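Local coordinates for aminoglycoside N(3)-acetyltransferase, AAC(3)-IVa (Escherichia coli, PDB 6MN3), which catalyses transfer of the acetyl group of acetyl-CoA to the 3-amino group of 2-deoxystreptamine aminoglycosides, probably conferring resistance to gentamicin, tobramycin and apramycin, at residues 164-169 with 239-244; 187-192 with 249-254. All coordinates share one frame; numbering follows the deposited sequence.

In the fold
Contacts 1 and 2 lie with centres about 7 Å apart and share one zinc ion. Contact 1 brings His-243 to the metal and contact 2 brings Cys-191, Cys-249 and Cys-252, completing a site of three cysteines and one histidine from three separate parts of the chain. The segments alternate along the sequence. They also meet directly: Val-168 N lies 2.8 Å from Glu-187 O, a probable hydrogen bond of the two-stranded antiparallel sheet 168-174/181-187, and His-243 N lies 3.2 Å from Cys-252 SG. Glu-159 of helix 154-161 is a common partner, hydrogen-bonded to Tyr-166 in contact 1 and to Asn-188 and His-190 in contact 2.

Contact 1: residues 164-169 with 239-244; sequences VPYGVP and LIFLHP. With ZN (zinc ion), chain D.
A type I beta turn from Leu-239 to Leu-242, closed by Leu-242 N to Leu-239 O at 3.3 Å, faces Tyr-166 in the irregular chain that leads into strand 168-174. The tyrosine ring does most of the touching. Leu-242 lies over one face, its CD2 4.0 Å from the centroid of the Tyr-166 ring and 20° off the normal, a CH-pi contact; its other methyl, CD1, reaches Tyr-166 CD2 at 3.5 Å. Val-164 CG1 covers the opposite face from within the same segment. Leu-239 comes in at the rim instead, with CD2 near the ring plane and 3.6 Å from Tyr-166 CD2, while Pro-165 CD touches the same methyl. With chi1 44°, CG of Tyr-166 sits between the backbone N and the carbonyl carbon, which directs the ring to the turn, between Val-164 and Leu-242. The turn belongs to the loop between helix 223-236 and helix 250-257, and the residue after it, His-243, binds the zinc ion through ND1 at 2.2 Å. Leu-242 and Tyr-166 also touch Ala-255 of helix 250-257. At the polar end, Tyr-166 OH accepts a hydrogen bond from a water at 3.0 Å, and that water in turn accepts one from Phe-241 N at 2.9 Å, bridging the hydroxyl to the turn. Glu-159 of helix 154-161 is a second hydrogen-bonding partner of this hydroxyl, whose oxygen also packs against Phe-241 CB.

Contact 2: residues 187-192 with 249-254; sequences ENDHCC and CEECDA. With ZN (zinc ion), chain D.
Different chi1 values bring two cysteine sulfurs onto one zinc ion: Cys-191 holds SG between its backbone N and carbonyl carbon (71°), whereas Cys-249 turns SG opposite its backbone N (178°). Cys-191 SG binds the metal at 2.3 Å, Cys-249 SG and Cys-252 SG each at 2.4 Å, and ND1 of His-243 is the fourth ligand. Sharing the metal draws Cys-191 SG to within 3.6 Å of Cys-252 SG and 3.7 Å of Cys-249 SG, so the sulfurs cluster as ligands, without a disulfide. Beside them, Glu-251 lies against the backbone of the 187-192 loop: its CB is 3.5 Å from Cys-191 N, and the chain, extended beyond CG, runs alongside the peptide between His-190 and Cys-191. Its carboxylate ends near two other oxygen-bearing groups, with OE1 close to the carbonyl of His-190 and 4.4 Å from Asp-189 OD2. The nearness of these acceptors may raise the proton affinity of Glu-251, while Asp-189 also has a long, weak ion pair with Arg-170. His-190 meets the helical segment through CB, which packs on Cys-252 SG, while its ring is directed toward helix 154-161. There ND1 accepts a bond from Cys-192 N at 3.1 Å, the donor tilted 34° out of the ring plane, and NE2 is hydrogen-bonded to Glu-159; this grip at both nitrogens fixes the rotation of the ring. The result is a zinc site of three cysteines and one histidine, whose four protein ligands are consistent with a structural role: a CxxC pair, Cys-249 just before helix 250-257 and Cys-252 in its first turn, joins a cysteine from the loop after strand 181-187 and a histidine from the loop before the helix.

Contact 1: residues 164-169 with 239-244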
# COMPACT_ATOMS: atom_id res chain seq x y z
N VAL A 164 18.26 4.73 3.80
CA VAL A 164 18.06 6.16 3.54
C VAL A 164 18.51 6.95 4.76
O VAL A 164 18.36 6.47 5.91
CB VAL A 164 16.59 6.44 3.19
CG1 VAL A 164 15.73 6.63 4.44
CG2 VAL A 164 16.47 7.61 2.22
N PRO A 165 19.12 8.13 4.60
CA PRO A 165 19.72 8.81 5.76
C PRO A 165 18.71 9.42 6.72
O PRO A 165 19.00 9.48 7.92
CB PRO A 165 20.61 9.89 5.12
CG PRO A 165 20.78 9.47 3.70
CD PRO A 165 19.50 8.78 3.33
N TYR A 166 17.56 9.88 6.25
CA TYR A 166 16.64 10.59 7.12
C TYR A 166 15.82 9.62 7.97
O TYR A 166 15.53 8.49 7.56
CB TYR A 166 15.71 11.50 6.32
CG TYR A 166 15.13 10.88 5.06
CD1 TYR A 166 14.06 10.01 5.12
CD2 TYR A 166 15.64 11.21 3.81
CE1 TYR A 166 13.52 9.46 3.97
CE2 TYR A 166 15.11 10.66 2.66
CZ TYR A 166 14.05 9.79 2.75
OH TYR A 166 13.52 9.24 1.60
N GLY A 167 15.45 10.07 9.16
CA GLY A 167 14.67 9.28 10.08
C GLY A 167 14.14 10.10 11.24
O GLY A 167 14.89 10.47 12.15
N VAL A 168 12.84 10.39 11.23
CA VAL A 168 12.21 11.19 12.27
C VAL A 168 11.63 10.26 13.33
O VAL A 168 11.22 9.13 13.01
CB VAL A 168 11.13 12.12 11.68
CG1 VAL A 168 11.76 13.14 10.75
CG2 VAL A 168 10.07 11.32 10.95
N PRO A 169 11.57 10.68 14.59
CA PRO A 169 11.07 9.79 15.65
C PRO A 169 9.55 9.76 15.69
O PRO A 169 8.89 10.79 15.82
CB PRO A 169 11.65 10.41 16.93
CG PRO A 169 11.80 11.86 16.61
CD PRO A 169 12.12 11.94 15.14
N LEU A 239 18.29 11.60 -1.08
CA LEU A 239 17.23 12.53 -0.72
C LEU A 239 16.37 12.90 -1.93
O LEU A 239 15.89 14.03 -2.03
CB LEU A 239 17.82 13.79 -0.08
CG LEU A 239 18.93 13.55 0.95
CD1 LEU A 239 19.46 14.87 1.48
CD2 LEU A 239 18.44 12.66 2.08
N ILE A 240 16.18 11.95 -2.85
CA ILE A 240 15.40 12.23 -4.05
C ILE A 240 13.93 12.46 -3.71
O ILE A 240 13.25 13.26 -4.36
CB ILE A 240 15.57 11.08 -5.07
CG1 ILE A 240 14.75 11.34 -6.34
CG2 ILE A 240 15.19 9.74 -4.45
CD1 ILE A 240 15.36 12.37 -7.26
N PHE A 241 13.42 11.79 -2.68
CA PHE A 241 12.03 11.90 -2.28
C PHE A 241 11.77 13.08 -1.34
O PHE A 241 10.63 13.26 -0.90
CB PHE A 241 11.57 10.61 -1.60
CG PHE A 241 11.50 9.43 -2.53
CD1 PHE A 241 11.05 9.58 -3.83
CD2 PHE A 241 11.87 8.16 -2.10
CE1 PHE A 241 10.97 8.50 -4.68
CE2 PHE A 241 11.80 7.08 -2.95
CZ PHE A 241 11.35 7.24 -4.24
N LEU A 242 12.79 13.87 -1.02
CA LEU A 242 12.65 14.99 -0.09
C LEU A 242 12.43 16.28 -0.86
O LEU A 242 13.18 16.59 -1.79
CB LEU A 242 13.89 15.12 0.80
CG LEU A 242 14.13 14.03 1.85
CD1 LEU A 242 15.12 14.53 2.89
CD2 LEU A 242 12.82 13.61 2.51
N HIS A 243 11.40 17.02 -0.47
CA HIS A 243 11.20 18.35 -1.03
C HIS A 243 12.41 19.22 -0.73
O HIS A 243 12.95 19.16 0.38
CB HIS A 243 9.94 19.00 -0.45
CG HIS A 243 8.71 18.80 -1.28
ND1 HIS A 243 7.72 17.90 -0.94
CD2 HIS A 243 8.32 19.38 -2.44
CE1 HIS A 243 6.77 17.94 -1.86
NE2 HIS A 243 7.10 18.83 -2.77
N PRO A 244 12.87 20.03 -1.68
CA PRO A 244 13.96 20.95 -1.38
C PRO A 244 13.52 21.98 -0.37
O PRO A 244 12.31 22.27 -0.23
CB PRO A 244 14.28 21.58 -2.75
CG PRO A 244 13.03 21.42 -3.54
CD PRO A 244 12.43 20.13 -3.08
ZN ZN D . 7.67 17.51 1.20
O HOH W 1 14.99 10.16 -0.84

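Contact 2: residues 187-192 with 249-254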
# COMPACT_ATOMS: atom_id res chain seq x y z
N GLU A 187 11.50 6.51 11.93
CA GLU A 187 10.83 6.19 10.69
C GLU A 187 11.23 7.16 9.58
O GLU A 187 11.60 8.30 9.84
CB GLU A 187 9.31 6.22 10.87
CG GLU A 187 8.52 5.56 9.74
CD GLU A 187 7.04 5.90 9.79
OE1 GLU A 187 6.46 5.83 10.89
OE2 GLU A 187 6.47 6.23 8.74
N ASN A 188 11.14 6.68 8.34
CA ASN A 188 11.40 7.50 7.17
C ASN A 188 10.08 8.01 6.59
O ASN A 188 9.58 7.55 5.56
CB ASN A 188 12.19 6.71 6.13
CG ASN A 188 11.62 5.32 5.91
OD1 ASN A 188 11.56 4.51 6.83
ND2 ASN A 188 11.19 5.05 4.68
N ASP A 189 9.50 8.98 7.30
CA ASP A 189 8.21 9.55 6.93
C ASP A 189 8.39 11.00 6.47
O ASP A 189 9.24 11.73 6.97
CB ASP A 189 7.22 9.50 8.10
CG ASP A 189 5.78 9.37 7.64
OD1 ASP A 189 5.00 8.67 8.32
OD2 ASP A 189 5.43 9.96 6.60
N HIS A 190 7.56 11.39 5.51
CA HIS A 190 7.54 12.75 4.99
C HIS A 190 6.18 12.99 4.34
O HIS A 190 5.25 12.20 4.52
CB HIS A 190 8.70 12.99 4.02
CG HIS A 190 8.97 11.83 3.11
ND1 HIS A 190 8.41 11.73 1.85
CD2 HIS A 190 9.73 10.72 3.27
CE1 HIS A 190 8.82 10.61 1.28
NE2 HIS A 190 9.62 9.98 2.12
N CYS A 191 6.07 14.08 3.59
CA CYS A 191 4.81 14.40 2.92
C CYS A 191 4.46 13.39 1.83
O CYS A 191 3.31 13.36 1.39
CB CYS A 191 4.87 15.81 2.33
SG CYS A 191 5.95 15.95 0.89
N CYS A 192 5.43 12.59 1.38
CA CYS A 192 5.26 11.55 0.37
C CYS A 192 4.80 12.09 -0.98
O CYS A 192 4.52 11.30 -1.89
CB CYS A 192 4.28 10.47 0.85
SG CYS A 192 4.78 9.61 2.36
N CYS A 249 8.56 22.62 2.56
CA CYS A 249 7.68 21.58 3.08
C CYS A 249 8.01 21.32 4.55
O CYS A 249 9.16 21.02 4.89
CB CYS A 249 7.82 20.30 2.27
SG CYS A 249 6.80 18.95 2.89
N GLU A 250 7.00 21.45 5.41
CA GLU A 250 7.21 21.20 6.83
C GLU A 250 7.46 19.72 7.11
O GLU A 250 8.25 19.39 8.00
CB GLU A 250 6.01 21.70 7.63
CG GLU A 250 6.34 22.19 9.03
CD GLU A 250 5.28 23.11 9.59
OE1 GLU A 250 5.17 23.21 10.83
OE2 GLU A 250 4.55 23.74 8.80
N GLU A 251 6.80 18.83 6.37
CA GLU A 251 6.97 17.40 6.60
C GLU A 251 8.29 16.88 6.05
O GLU A 251 8.82 15.89 6.57
CB GLU A 251 5.80 16.64 5.98
CG GLU A 251 5.30 15.47 6.83
CD GLU A 251 3.85 15.12 6.54
OE1 GLU A 251 3.52 13.92 6.54
OE2 GLU A 251 3.05 16.05 6.31
N CYS A 252 8.84 17.53 5.02
CA CYS A 252 10.09 17.09 4.43
C CYS A 252 11.31 17.69 5.11
O CYS A 252 12.30 16.99 5.33
CB CYS A 252 10.11 17.43 2.93
SG CYS A 252 9.46 16.13 1.87
N ASP A 253 11.25 18.98 5.46
CA ASP A 253 12.37 19.60 6.16
C ASP A 253 12.62 18.97 7.52
O ASP A 253 13.74 19.04 8.03
CB ASP A 253 12.12 21.10 6.32
CG ASP A 253 12.24 21.85 5.00
OD1 ASP A 253 12.67 21.23 4.00
OD2 ASP A 253 11.91 23.06 4.97
N ALA A 254 11.60 18.35 8.12
CA ALA A 254 11.81 17.62 9.37
C ALA A 254 12.69 16.39 9.15
O ALA A 254 13.54 16.08 9.99
CB ALA A 254 10.47 17.22 9.98
ZN ZN D . 7.67 17.51 1.20